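Local coordinates for predicted metal-dependent phosphohydrolase (Magnetospirillum magnetotacticum MS-1, PDB 3KH1), which probably removes the 5'-phosphate from deoxyribonucleoside monophosphates in a metal-dependent HD-domain reaction, at residues M51-A56 with R67-L72; W123-A128 with A132-A137; D138-L143 with K179-Y184; K169-I174 with A183-L188. All coordinates share one frame; numbering follows the deposited sequence.

Contact 1 of 4, residues M51-A56 with R67-L72; sequences MAFLLA and RVARML
A52 and A69 give up the largest areas here, and their CA atoms, 6.2 Å apart, mark where the two backbones come closest. Two alanines at this point allow the helices to approach with little side-chain bulk between them. From the first helix, the methyl of A52 points at the second helix and meets two residues spaced one turn apart on it. Its CB lies 3.8 Å from V68 CG1 and 4.1 Å from L72 CD1. V68 offers the branch that stands anti to its own backbone N (chi1 168°), while L72 reaches across with one methyl of its fork.

F53 supplies the third element. Its CG is anti to the carbonyl carbon (chi1 -73°), which swings the ring over toward A69 although the CB itself does not point that way. The far end of the ring does the touching: CE2 is 3.5 Å and CZ 3.6 Å from A69 CB, with the methyl placed obliquely to the ring. Every one of the five touching residues is buried, and the interface between the two segments is wholly apolar.

Around this pair, L140 of helix 132-151 packs on A52, I65 on the ring of F53, and R70 of the second subunit also reaches F53. Helices 41-54 and 65-74 therefore meet between helix 132-151 and the dimer interface of this HD-domain protein.

Contact 2 of 4, residues W123-A128 with A132-A137; sequences WQEYEA and ADARFA
Y126 reaches A137 with CG anti to the backbone N (chi1 172°), which carries the ring from CB along the side of the neighbouring helix. Behind CB, the backbone CA of Y126 already rests 4.0 Å from A134 CB. Farther out, CD1 and CE1 share one partner, the methyl of A137, at 3.9 Å from each; that CB sits at the ring edge, in plane. The ring also has E127 OE2 near its edge, again in plane. H75 meets the ring with the two planes at about 55°, and OH at the tip lies close to D141.

A134 stands at the closest point of the two backbones. Its CB presses on the backbone O of E125 at 3.2 Å, and E125 CG is 4.2 Å from the same methyl. The carboxylate of E125 is held elsewhere: OE2 is hydrogen-bonded to T131 and OE1 is paired with R67, which also pairs with D133.

The short segments have axes 8.2 Å apart at 66°. Two consecutive helices joined by a three-residue turn and packed through alanines belong to the all-helical fold of the HD domain.

Contact 3 of 4, residues D138-L143 with K179-Y184; sequences DALDRL and KRLGAY
L140 and L143 face L181 and Y184 in a side-by-side pairing of two nearly parallel helices within the helical bundle of the HD domain. The segment axes run at 15° and come no nearer than 10.9 Å, a wide separation that leaves the contact to the ends of long side chains; the nearest CA atoms, those of L143 and L181, are 7.9 Å apart.

In sequence order, D138 comes first and turns to a different helix, where its OD1 forms a salt bridge with R173. A139 directs its methyl at helix 179-195 but stops short of it. L140 starts out pointing away, yet its chain returns: with CG anti to the carbonyl carbon (chi1 -64°), CD2 arrives 4.1 Å from L181 CD1. D141 OD1 is hydrogen-bonded to H44 NE2. R142 keeps NH1 in a long ion pair with D141 OD2, the oxygen well out of the guanidinium plane, so only the charges interact.

L143 ends the segment and reaches straight across, its CG anti to the backbone N (chi1 176°). M14 of the second subunit packs on L143, L181 and Y184, making this apolar patch part of the dimer interface. The two branches of L143 divide their work: CD2 is 4.3 Å from L181 CD1, and CD1 sits at the edge of the Y184 ring, near its plane, 4.4 Å from CD1 of that tyrosine.

Contact 4 of 4, residues K169-I174 with A183-L188; sequences KLLPRI and AYARAL
R186 NH1 forms a salt bridge with E175, just beyond the first segment, while the aliphatic part of the same arginine packs on L171. The chain of R186 bends at chi3 (-61°) and turns the guanidinium back along its own helix, where one face lies over A183 CA, offset toward the rim. Nearer the backbone, CG rests 3.9 Å from L171 CD1. The arginine thus joins the helices both by its charge and by its aliphatic part.

The other branch of L171 serves a second partner: CD2 is 3.6 Å from A185 CB. I174, a turn later, brings CD1 to 3.8 Å from the same methyl, so the two neighbouring methyl ends meet A185 CB together from the same side. I174 reaches it with CG1 anti to the carbonyl carbon (chi1 -55°).

The first helix is kinked between these two residues. P172 has no N-H to give, and R173 N bonds to L170 O three residues back, at 3.0 Å, in place of the usual four-back partner. The segments run roughly antiparallel, at 151°, with axes approaching to 9.4 Å.

Helices 164-177 and 179-195 form a hairpin laid against helix 132-151: L146 packs on both L171 and I174, and F150 touches L188. Elsewhere on helix 164-177, L170 meets I87 and H88 of a loop.

From the N terminus, contact 1 closes the short loop between helices 41-54 and 65-74, and contact 2 the three-residue turn joining helices 113-128 and 132-151. These two follow in series and are linked by ion pairs of R67. Contact 3 closes a longer excursion of 35 residues that holds helix 164-177. Contact 4 opens within that excursion and ends on the same helix 179-195, sharing A183 and Y184 with contact 3 but running past it, so the two overlap. Helix 132-151 is the common element: it serves contacts 2 and 3, and its L140 and L143 pack on contact 1. Contacts 1, 3 and 4 each also touch the second subunit.

Contact 1 of 4, residues M51-A56 with R67-L72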
loop_
_atom_site.group_PDB
_atom_site.type_symbol
_atom_site.label_atom_id
_atom_site.label_comp_id
_atom_site.label_asym_id
_atom_site.label_seq_id
_atom_site.Cartn_x
_atom_site.Cartn_y
_atom_site.Cartn_z
HETATM N N MSE A 51 -6.777 4.026 -4.947
HETATM C CA MSE A 51 -8.054 4.189 -5.654
HETATM C C MSE A 51 -9.168 4.695 -4.734
HETATM O O MSE A 51 -10.017 5.453 -5.172
HETATM C CB MSE A 51 -8.520 2.865 -6.269
HETATM C CG MSE A 51 -7.707 2.426 -7.473
HETATM SE SE MSE A 51 -8.004 0.611 -8.034
HETATM C CE MSE A 51 -9.878 0.759 -8.658
ATOM N N ALA A 52 -9.200 4.268 -3.469
ATOM C CA ALA A 52 -10.207 4.758 -2.524
ATOM C C ALA A 52 -10.180 6.285 -2.457
ATOM O O ALA A 52 -11.212 6.912 -2.492
ATOM C CB ALA A 52 -10.007 4.109 -1.134
ATOM N N PHE A 53 -8.989 6.855 -2.316
ATOM C CA PHE A 53 -8.873 8.288 -2.244
ATOM C C PHE A 53 -9.209 8.939 -3.578
ATOM O O PHE A 53 -9.924 9.920 -3.636
ATOM C CB PHE A 53 -7.462 8.686 -1.776
ATOM C CG PHE A 53 -7.219 8.426 -0.333
ATOM C CD1 PHE A 53 -7.905 9.143 0.645
ATOM C CD2 PHE A 53 -6.310 7.474 0.049
ATOM C CE1 PHE A 53 -7.667 8.891 1.974
ATOM C CE2 PHE A 53 -6.025 7.224 1.403
ATOM C CZ PHE A 53 -6.711 7.910 2.376
ATOM N N LEU A 54 -8.707 8.398 -4.675
ATOM C CA LEU A 54 -8.931 8.982 -5.996
ATOM C C LEU A 54 -10.397 8.964 -6.421
ATOM O O LEU A 54 -10.862 9.884 -7.076
ATOM C CB LEU A 54 -8.117 8.236 -7.049
ATOM C CG LEU A 54 -6.605 8.349 -7.013
ATOM C CD1 LEU A 54 -5.915 7.266 -7.873
ATOM C CD2 LEU A 54 -6.096 9.747 -7.396
ATOM N N LEU A 55 -11.086 7.907 -6.014
ATOM C CA LEU A 55 -12.455 7.623 -6.481
ATOM C C LEU A 55 -13.483 7.897 -5.393
ATOM O O LEU A 55 -14.629 7.484 -5.506
ATOM C CB LEU A 55 -12.537 6.171 -6.986
ATOM C CG LEU A 55 -11.628 5.860 -8.197
ATOM C CD1 LEU A 55 -11.747 4.402 -8.574
ATOM C CD2 LEU A 55 -11.943 6.763 -9.429
ATOM N N ALA A 56 -13.075 8.637 -4.367
ATOM C CA ALA A 56 -13.915 8.921 -3.180
ATOM C C ALA A 56 -15.263 9.513 -3.562
ATOM O O ALA A 56 -16.264 9.265 -2.910
ATOM C CB ALA A 56 -13.185 9.907 -2.222
ATOM N N ARG A 67 -10.968 5.496 6.560
ATOM C CA ARG A 67 -11.234 4.205 7.143
ATOM C C ARG A 67 -11.292 3.107 6.087
ATOM O O ARG A 67 -10.762 2.013 6.312
ATOM C CB ARG A 67 -12.503 4.269 7.980
ATOM C CG ARG A 67 -12.816 3.008 8.752
ATOM C CD ARG A 67 -13.893 3.247 9.823
ATOM N NE ARG A 67 -14.100 2.104 10.700
ATOM C CZ ARG A 67 -14.808 1.044 10.353
ATOM N NH1 ARG A 67 -15.377 0.979 9.141
ATOM N NH2 ARG A 67 -14.927 0.062 11.219
ATOM N N VAL A 68 -11.902 3.401 4.953
ATOM C CA VAL A 68 -11.841 2.494 3.796
ATOM C C VAL A 68 -10.386 2.207 3.418
ATOM O O VAL A 68 -10.007 1.043 3.185
ATOM C CB VAL A 68 -12.635 3.060 2.596
ATOM C CG1 VAL A 68 -12.336 2.271 1.306
ATOM C CG2 VAL A 68 -14.154 3.030 2.929
ATOM N N ALA A 69 -9.552 3.255 3.379
ATOM C CA ALA A 69 -8.149 3.095 3.038
ATOM C C ALA A 69 -7.485 2.162 4.031
ATOM O O ALA A 69 -6.760 1.250 3.636
ATOM C CB ALA A 69 -7.418 4.441 2.957
ATOM N N ARG A 70 -7.688 2.409 5.311
ATOM C CA ARG A 70 -7.064 1.563 6.359
ATOM C C ARG A 70 -7.502 0.117 6.230
ATOM O O ARG A 70 -6.700 -0.813 6.253
ATOM C CB ARG A 70 -7.406 2.108 7.747
ATOM C CG ARG A 70 -6.859 1.315 8.890
ATOM C CD ARG A 70 -7.056 1.927 10.214
ATOM N NE ARG A 70 -8.450 2.019 10.660
ATOM C CZ ARG A 70 -9.179 3.135 10.699
ATOM N NH1 ARG A 70 -8.795 4.220 10.054
ATOM N NH2 ARG A 70 -10.356 3.133 11.299
HETATM N N MSE A 71 -8.793 -0.070 6.011
HETATM C CA MSE A 71 -9.360 -1.390 5.841
HETATM C C MSE A 71 -8.724 -2.111 4.646
HETATM O O MSE A 71 -8.338 -3.275 4.730
HETATM C CB MSE A 71 -10.886 -1.249 5.633
HETATM C CG MSE A 71 -11.631 -2.543 5.398
HETATM SE SE MSE A 71 -13.509 -2.213 4.978
HETATM C CE MSE A 71 -14.129 -1.858 6.774
ATOM N N LEU A 72 -8.579 -1.411 3.533
ATOM C CA LEU A 72 -7.935 -2.002 2.372
ATOM C C LEU A 72 -6.468 -2.304 2.629
ATOM O O LEU A 72 -5.947 -3.318 2.150
ATOM C CB LEU A 72 -8.098 -1.105 1.147
ATOM C CG LEU A 72 -9.534 -1.081 0.573
ATOM C CD1 LEU A 72 -9.658 0.080 -0.426
ATOM C CD2 LEU A 72 -9.852 -2.399 -0.039
#

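Contact 2 of 4, residues W123-A128 with A132-A137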
loop_
_atom_site.group_PDB
_atom_site.type_symbol
_atom_site.label_atom_id
_atom_site.label_comp_id
_atom_site.label_asym_id
_atom_site.label_seq_id
_atom_site.Cartn_x
_atom_site.Cartn_y
_atom_site.Cartn_z
ATOM N N TRP A 123 -10.883 -6.318 9.487
ATOM C CA TRP A 123 -10.768 -7.332 8.478
ATOM C C TRP A 123 -12.080 -8.134 8.353
ATOM O O TRP A 123 -12.575 -8.344 7.246
ATOM C CB TRP A 123 -9.600 -8.295 8.807
ATOM C CG TRP A 123 -9.649 -9.546 7.983
ATOM C CD1 TRP A 123 -9.612 -9.639 6.621
ATOM C CD2 TRP A 123 -9.895 -10.852 8.469
ATOM N NE1 TRP A 123 -9.785 -10.942 6.245
ATOM C CE2 TRP A 123 -9.966 -11.713 7.353
ATOM C CE3 TRP A 123 -10.041 -11.387 9.742
ATOM C CZ2 TRP A 123 -10.172 -13.076 7.466
ATOM C CZ3 TRP A 123 -10.229 -12.744 9.860
ATOM C CH2 TRP A 123 -10.291 -13.567 8.734
ATOM N N GLN A 124 -12.672 -8.504 9.489
ATOM C CA GLN A 124 -13.937 -9.239 9.497
ATOM C C GLN A 124 -15.053 -8.413 8.815
ATOM O O GLN A 124 -15.886 -8.928 8.079
ATOM C CB GLN A 124 -14.298 -9.612 10.957
ATOM C CG GLN A 124 -13.358 -10.703 11.578
ATOM C CD GLN A 124 -13.329 -10.730 13.107
ATOM O OE1 GLN A 124 -14.313 -10.452 13.760
ATOM N NE2 GLN A 124 -12.178 -11.070 13.671
ATOM N N GLU A 125 -15.042 -7.100 9.065
ATOM C CA GLU A 125 -16.001 -6.191 8.497
ATOM C C GLU A 125 -15.868 -6.132 6.967
ATOM O O GLU A 125 -16.864 -6.219 6.228
ATOM C CB GLU A 125 -15.820 -4.813 9.127
ATOM C CG GLU A 125 -16.760 -3.796 8.599
ATOM C CD GLU A 125 -16.604 -2.430 9.241
ATOM O OE1 GLU A 125 -15.937 -2.318 10.278
ATOM O OE2 GLU A 125 -17.097 -1.446 8.653
ATOM N N TYR A 126 -14.622 -6.053 6.517
ATOM C CA TYR A 126 -14.326 -6.105 5.087
ATOM C C TYR A 126 -14.891 -7.392 4.468
ATOM O O TYR A 126 -15.572 -7.354 3.432
ATOM C CB TYR A 126 -12.816 -6.050 4.845
ATOM C CG TYR A 126 -12.478 -6.285 3.419
ATOM C CD1 TYR A 126 -12.602 -5.247 2.502
ATOM C CD2 TYR A 126 -12.028 -7.514 2.966
ATOM C CE1 TYR A 126 -12.337 -5.416 1.184
ATOM C CE2 TYR A 126 -11.742 -7.670 1.579
ATOM C CZ TYR A 126 -11.901 -6.607 0.709
ATOM O OH TYR A 126 -11.605 -6.811 -0.632
ATOM N N GLU A 127 -14.597 -8.517 5.101
ATOM C CA GLU A 127 -15.041 -9.802 4.575
ATOM C C GLU A 127 -16.560 -9.928 4.531
ATOM O O GLU A 127 -17.098 -10.537 3.600
ATOM C CB GLU A 127 -14.461 -10.965 5.359
ATOM C CG GLU A 127 -13.015 -11.089 5.273
ATOM C CD GLU A 127 -12.515 -11.474 3.881
ATOM O OE1 GLU A 127 -13.288 -12.051 3.071
ATOM O OE2 GLU A 127 -11.319 -11.214 3.610
ATOM N N ALA A 128 -17.245 -9.341 5.517
ATOM C CA ALA A 128 -18.701 -9.448 5.569
ATOM C C ALA A 128 -19.423 -8.604 4.524
ATOM O O ALA A 128 -20.569 -8.888 4.185
ATOM C CB ALA A 128 -19.238 -9.113 6.972
ATOM N N ALA A 132 -21.295 0.298 5.028
ATOM C CA ALA A 132 -21.018 1.228 3.936
ATOM C C ALA A 132 -19.544 1.206 3.575
ATOM O O ALA A 132 -19.195 1.139 2.392
ATOM C CB ALA A 132 -21.498 2.688 4.290
ATOM N N ASP A 133 -18.667 1.300 4.572
ATOM C CA ASP A 133 -17.253 1.278 4.297
ATOM C C ASP A 133 -16.827 -0.025 3.600
ATOM O O ASP A 133 -16.015 -0.007 2.675
ATOM C CB ASP A 133 -16.440 1.466 5.592
ATOM C CG ASP A 133 -16.480 2.907 6.130
ATOM O OD1 ASP A 133 -16.954 3.855 5.457
ATOM O OD2 ASP A 133 -16.003 3.014 7.281
ATOM N N ALA A 134 -17.311 -1.165 4.092
ATOM C CA ALA A 134 -16.928 -2.446 3.531
ATOM C C ALA A 134 -17.426 -2.603 2.098
ATOM O O ALA A 134 -16.718 -3.193 1.284
ATOM C CB ALA A 134 -17.422 -3.617 4.434
ATOM N N ARG A 135 -18.617 -2.107 1.783
ATOM C CA ARG A 135 -19.130 -2.195 0.440
ATOM C C ARG A 135 -18.302 -1.375 -0.544
ATOM O O ARG A 135 -18.029 -1.824 -1.663
ATOM C CB ARG A 135 -20.606 -1.805 0.323
ATOM C CG ARG A 135 -21.537 -2.871 0.877
ATOM C CD ARG A 135 -22.995 -2.545 0.678
ATOM N NE ARG A 135 -23.484 -1.828 1.820
ATOM C CZ ARG A 135 -23.753 -0.533 1.878
ATOM N NH1 ARG A 135 -23.539 0.286 0.836
ATOM N NH2 ARG A 135 -24.215 -0.043 3.028
ATOM N N PHE A 136 -17.873 -0.184 -0.134
ATOM C CA PHE A 136 -17.054 0.636 -1.034
ATOM C C PHE A 136 -15.663 0.002 -1.187
ATOM O O PHE A 136 -15.154 -0.105 -2.272
ATOM C CB PHE A 136 -16.998 2.082 -0.559
ATOM C CG PHE A 136 -16.414 3.008 -1.569
ATOM C CD1 PHE A 136 -17.046 3.232 -2.786
ATOM C CD2 PHE A 136 -15.212 3.683 -1.310
ATOM C CE1 PHE A 136 -16.472 4.059 -3.705
ATOM C CE2 PHE A 136 -14.638 4.546 -2.255
ATOM C CZ PHE A 136 -15.278 4.730 -3.424
ATOM N N ALA A 137 -15.092 -0.472 -0.074
ATOM C CA ALA A 137 -13.806 -1.180 -0.124
ATOM C C ALA A 137 -13.870 -2.385 -1.065
ATOM O O ALA A 137 -13.002 -2.580 -1.939
ATOM C CB ALA A 137 -13.424 -1.651 1.288
#

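Contact 3 of 4, residues D138-L143 with K179-Y184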
loop_
_atom_site.group_PDB
_atom_site.type_symbol
_atom_site.label_atom_id
_atom_site.label_comp_id
_atom_site.label_asym_id
_atom_site.label_seq_id
_atom_site.Cartn_x
_atom_site.Cartn_y
_atom_site.Cartn_z
ATOM N N ASP A 138 -14.910 -3.205 -0.914
ATOM C CA ASP A 138 -15.055 -4.409 -1.716
ATOM C C ASP A 138 -15.265 -4.063 -3.203
ATOM O O ASP A 138 -14.725 -4.730 -4.087
ATOM C CB ASP A 138 -16.227 -5.251 -1.208
ATOM C CG ASP A 138 -16.306 -6.616 -1.865
ATOM O OD1 ASP A 138 -15.367 -7.422 -1.670
ATOM O OD2 ASP A 138 -17.339 -6.882 -2.530
ATOM N N ALA A 139 -16.023 -3.001 -3.478
ATOM C CA ALA A 139 -16.258 -2.590 -4.865
ATOM C C ALA A 139 -14.943 -2.210 -5.546
ATOM O O ALA A 139 -14.685 -2.605 -6.693
ATOM C CB ALA A 139 -17.238 -1.414 -4.838
ATOM N N LEU A 140 -14.082 -1.493 -4.836
ATOM C CA LEU A 140 -12.816 -1.086 -5.408
ATOM C C LEU A 140 -11.924 -2.274 -5.636
ATOM O O LEU A 140 -11.241 -2.424 -6.656
ATOM C CB LEU A 140 -12.107 -0.112 -4.510
ATOM C CG LEU A 140 -12.816 1.206 -4.301
ATOM C CD1 LEU A 140 -12.189 1.944 -3.107
ATOM C CD2 LEU A 140 -12.728 2.032 -5.570
ATOM N N ASP A 141 -11.915 -3.186 -4.687
ATOM C CA ASP A 141 -11.121 -4.397 -4.773
ATOM C C ASP A 141 -11.549 -5.300 -5.925
ATOM O O ASP A 141 -10.720 -5.982 -6.538
ATOM C CB ASP A 141 -11.182 -5.188 -3.487
ATOM C CG ASP A 141 -10.195 -6.293 -3.478
ATOM O OD1 ASP A 141 -8.986 -5.980 -3.512
ATOM O OD2 ASP A 141 -10.636 -7.431 -3.390
ATOM N N ARG A 142 -12.848 -5.302 -6.228
ATOM C CA ARG A 142 -13.366 -6.106 -7.326
ATOM C C ARG A 142 -13.191 -5.410 -8.668
ATOM O O ARG A 142 -13.097 -6.054 -9.724
ATOM C CB ARG A 142 -14.845 -6.410 -7.089
ATOM C CG ARG A 142 -15.106 -7.342 -5.914
ATOM C CD ARG A 142 -15.189 -8.759 -6.321
ATOM N NE ARG A 142 -14.087 -9.302 -7.113
ATOM C CZ ARG A 142 -12.930 -9.801 -6.641
ATOM N NH1 ARG A 142 -12.685 -9.900 -5.325
ATOM N NH2 ARG A 142 -12.026 -10.293 -7.496
ATOM N N LEU A 143 -13.147 -4.073 -8.677
ATOM C CA LEU A 143 -12.969 -3.329 -9.940
ATOM C C LEU A 143 -11.572 -3.472 -10.483
ATOM O O LEU A 143 -11.359 -3.622 -11.692
ATOM C CB LEU A 143 -13.244 -1.865 -9.659
ATOM C CG LEU A 143 -13.030 -0.870 -10.808
ATOM C CD1 LEU A 143 -13.902 -1.212 -12.040
ATOM C CD2 LEU A 143 -13.293 0.582 -10.371
ATOM N N LYS A 179 -22.905 2.838 -7.916
ATOM C CA LYS A 179 -23.609 2.626 -9.151
ATOM C C LYS A 179 -22.790 3.103 -10.364
ATOM O O LYS A 179 -22.767 2.442 -11.397
ATOM C CB LYS A 179 -25.002 3.290 -9.137
ATOM C CG LYS A 179 -25.988 2.607 -8.199
ATOM C CD LYS A 179 -27.416 3.155 -8.380
ATOM N N ARG A 180 -22.093 4.228 -10.228
ATOM C CA ARG A 180 -21.303 4.756 -11.335
ATOM C C ARG A 180 -20.117 3.809 -11.656
ATOM O O ARG A 180 -19.814 3.539 -12.827
ATOM C CB ARG A 180 -20.818 6.166 -10.998
ATOM C CG ARG A 180 -20.123 6.917 -12.127
ATOM C CD ARG A 180 -21.086 7.559 -13.163
ATOM N NE ARG A 180 -20.417 7.777 -14.454
ATOM C CZ ARG A 180 -19.973 6.801 -15.259
ATOM N NH1 ARG A 180 -20.135 5.506 -14.944
ATOM N NH2 ARG A 180 -19.368 7.119 -16.404
ATOM N N LEU A 181 -19.419 3.322 -10.628
ATOM C CA LEU A 181 -18.326 2.382 -10.883
ATOM C C LEU A 181 -18.862 1.049 -11.394
ATOM O O LEU A 181 -18.210 0.407 -12.232
ATOM C CB LEU A 181 -17.411 2.223 -9.667
ATOM C CG LEU A 181 -16.694 3.473 -9.160
ATOM C CD1 LEU A 181 -15.891 3.068 -7.931
ATOM C CD2 LEU A 181 -15.840 4.183 -10.236
ATOM N N GLY A 182 -20.040 0.622 -10.924
ATOM C CA GLY A 182 -20.633 -0.570 -11.475
ATOM C C GLY A 182 -20.951 -0.461 -12.953
ATOM O O GLY A 182 -20.715 -1.387 -13.717
ATOM N N ALA A 183 -21.505 0.668 -13.363
ATOM C CA ALA A 183 -21.792 0.933 -14.768
ATOM C C ALA A 183 -20.521 0.945 -15.596
ATOM O O ALA A 183 -20.485 0.374 -16.693
ATOM C CB ALA A 183 -22.583 2.282 -14.904
ATOM N N TYR A 184 -19.447 1.546 -15.053
ATOM C CA TYR A 184 -18.157 1.517 -15.737
ATOM C C TYR A 184 -17.686 0.113 -15.950
ATOM O O TYR A 184 -17.270 -0.281 -17.042
ATOM C CB TYR A 184 -17.137 2.356 -14.986
ATOM C CG TYR A 184 -15.809 2.423 -15.665
ATOM C CD1 TYR A 184 -14.821 1.488 -15.406
ATOM C CD2 TYR A 184 -15.542 3.407 -16.610
ATOM C CE1 TYR A 184 -13.621 1.519 -16.100
ATOM C CE2 TYR A 184 -14.302 3.465 -17.236
ATOM C CZ TYR A 184 -13.359 2.511 -16.986
ATOM O OH TYR A 184 -12.139 2.558 -17.624
#

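Contact 4 of 4, residues K169-I174 with A183-L188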
loop_
_atom_site.group_PDB
_atom_site.type_symbol
_atom_site.label_atom_id
_atom_site.label_comp_id
_atom_site.label_asym_id
_atom_site.label_seq_id
_atom_site.Cartn_x
_atom_site.Cartn_y
_atom_site.Cartn_z
ATOM N N LYS A 169 -21.347 -12.626 -12.015
ATOM C CA LYS A 169 -21.637 -12.935 -10.628
ATOM C C LYS A 169 -20.959 -11.961 -9.649
ATOM O O LYS A 169 -21.466 -11.769 -8.548
ATOM C CB LYS A 169 -21.258 -14.393 -10.306
ATOM C CG LYS A 169 -22.188 -15.421 -10.966
ATOM N N LEU A 170 -19.814 -11.360 -10.051
ATOM C CA LEU A 170 -19.027 -10.443 -9.240
ATOM C C LEU A 170 -19.449 -8.970 -9.404
ATOM O O LEU A 170 -19.274 -8.163 -8.511
ATOM C CB LEU A 170 -17.543 -10.567 -9.590
ATOM C CG LEU A 170 -16.951 -11.943 -9.349
ATOM C CD1 LEU A 170 -15.484 -11.871 -9.813
ATOM C CD2 LEU A 170 -17.109 -12.403 -7.911
ATOM N N LEU A 171 -19.992 -8.614 -10.572
ATOM C CA LEU A 171 -20.272 -7.209 -10.858
ATOM C C LEU A 171 -21.242 -6.551 -9.834
ATOM O O LEU A 171 -21.073 -5.366 -9.509
ATOM C CB LEU A 171 -20.792 -7.014 -12.288
ATOM C CG LEU A 171 -19.705 -7.161 -13.373
ATOM C CD1 LEU A 171 -20.291 -7.250 -14.742
ATOM C CD2 LEU A 171 -18.712 -5.995 -13.353
ATOM N N PRO A 172 -22.223 -7.307 -9.284
ATOM C CA PRO A 172 -23.085 -6.646 -8.296
ATOM C C PRO A 172 -22.347 -6.171 -7.039
ATOM O O PRO A 172 -22.821 -5.252 -6.354
ATOM C CB PRO A 172 -24.103 -7.729 -7.953
ATOM C CG PRO A 172 -24.138 -8.580 -9.217
ATOM C CD PRO A 172 -22.730 -8.634 -9.663
ATOM N N ARG A 173 -21.197 -6.748 -6.752
ATOM C CA ARG A 173 -20.403 -6.272 -5.622
ATOM C C ARG A 173 -19.835 -4.881 -5.877
ATOM O O ARG A 173 -19.638 -4.107 -4.944
ATOM C CB ARG A 173 -19.317 -7.273 -5.252
ATOM C CG ARG A 173 -19.866 -8.510 -4.579
ATOM C CD ARG A 173 -18.928 -9.692 -4.534
ATOM N NE ARG A 173 -17.762 -9.440 -3.732
ATOM C CZ ARG A 173 -16.885 -10.371 -3.385
ATOM N NH1 ARG A 173 -17.047 -11.636 -3.789
ATOM N NH2 ARG A 173 -15.821 -10.045 -2.659
ATOM N N ILE A 174 -19.511 -4.568 -7.123
ATOM C CA ILE A 174 -19.085 -3.225 -7.485
ATOM C C ILE A 174 -20.281 -2.273 -7.389
ATOM O O ILE A 174 -20.203 -1.194 -6.772
ATOM C CB ILE A 174 -18.395 -3.204 -8.856
ATOM C CG1 ILE A 174 -17.221 -4.222 -8.881
ATOM C CG2 ILE A 174 -17.916 -1.794 -9.172
ATOM C CD1 ILE A 174 -16.566 -4.365 -10.255
ATOM N N ALA A 183 -21.505 0.668 -13.363
ATOM C CA ALA A 183 -21.792 0.933 -14.768
ATOM C C ALA A 183 -20.521 0.945 -15.596
ATOM O O ALA A 183 -20.485 0.374 -16.693
ATOM C CB ALA A 183 -22.583 2.282 -14.904
ATOM N N TYR A 184 -19.447 1.546 -15.053
ATOM C CA TYR A 184 -18.157 1.517 -15.737
ATOM C C TYR A 184 -17.686 0.113 -15.950
ATOM O O TYR A 184 -17.270 -0.281 -17.042
ATOM C CB TYR A 184 -17.137 2.356 -14.986
ATOM C CG TYR A 184 -15.809 2.423 -15.665
ATOM C CD1 TYR A 184 -14.821 1.488 -15.406
ATOM C CD2 TYR A 184 -15.542 3.407 -16.610
ATOM C CE1 TYR A 184 -13.621 1.519 -16.100
ATOM C CE2 TYR A 184 -14.302 3.465 -17.236
ATOM C CZ TYR A 184 -13.359 2.511 -16.986
ATOM O OH TYR A 184 -12.139 2.558 -17.624
ATOM N N ALA A 185 -17.724 -0.658 -14.875
ATOM C CA ALA A 185 -17.275 -2.028 -14.910
ATOM C C ALA A 185 -18.061 -2.854 -15.904
ATOM O O ALA A 185 -17.461 -3.637 -16.644
ATOM C CB ALA A 185 -17.348 -2.644 -13.538
ATOM N N ARG A 186 -19.385 -2.749 -15.911
ATOM C CA ARG A 186 -20.176 -3.470 -16.891
ATOM C C ARG A 186 -19.816 -3.082 -18.343
ATOM O O ARG A 186 -19.742 -3.930 -19.217
ATOM C CB ARG A 186 -21.701 -3.276 -16.677
ATOM C CG ARG A 186 -22.269 -3.949 -15.426
ATOM C CD ARG A 186 -23.797 -3.916 -15.403
ATOM N NE ARG A 186 -24.283 -2.511 -15.395
ATOM C CZ ARG A 186 -24.388 -1.728 -14.313
ATOM N NH1 ARG A 186 -24.067 -2.167 -13.111
ATOM N NH2 ARG A 186 -24.819 -0.488 -14.447
ATOM N N ALA A 187 -19.611 -1.799 -18.591
ATOM C CA ALA A 187 -19.250 -1.339 -19.948
ATOM C C ALA A 187 -17.851 -1.875 -20.332
ATOM O O ALA A 187 -17.608 -2.304 -21.439
ATOM C CB ALA A 187 -19.285 0.186 -20.007
ATOM N N LEU A 188 -16.936 -1.922 -19.366
ATOM C CA LEU A 188 -15.602 -2.453 -19.600
ATOM C C LEU A 188 -15.676 -3.917 -19.968
ATOM O O LEU A 188 -15.015 -4.376 -20.902
ATOM C CB LEU A 188 -14.737 -2.262 -18.332
ATOM C CG LEU A 188 -13.235 -2.529 -18.436
ATOM C CD1 LEU A 188 -12.529 -1.420 -19.256
ATOM C CD2 LEU A 188 -12.623 -2.662 -17.049
#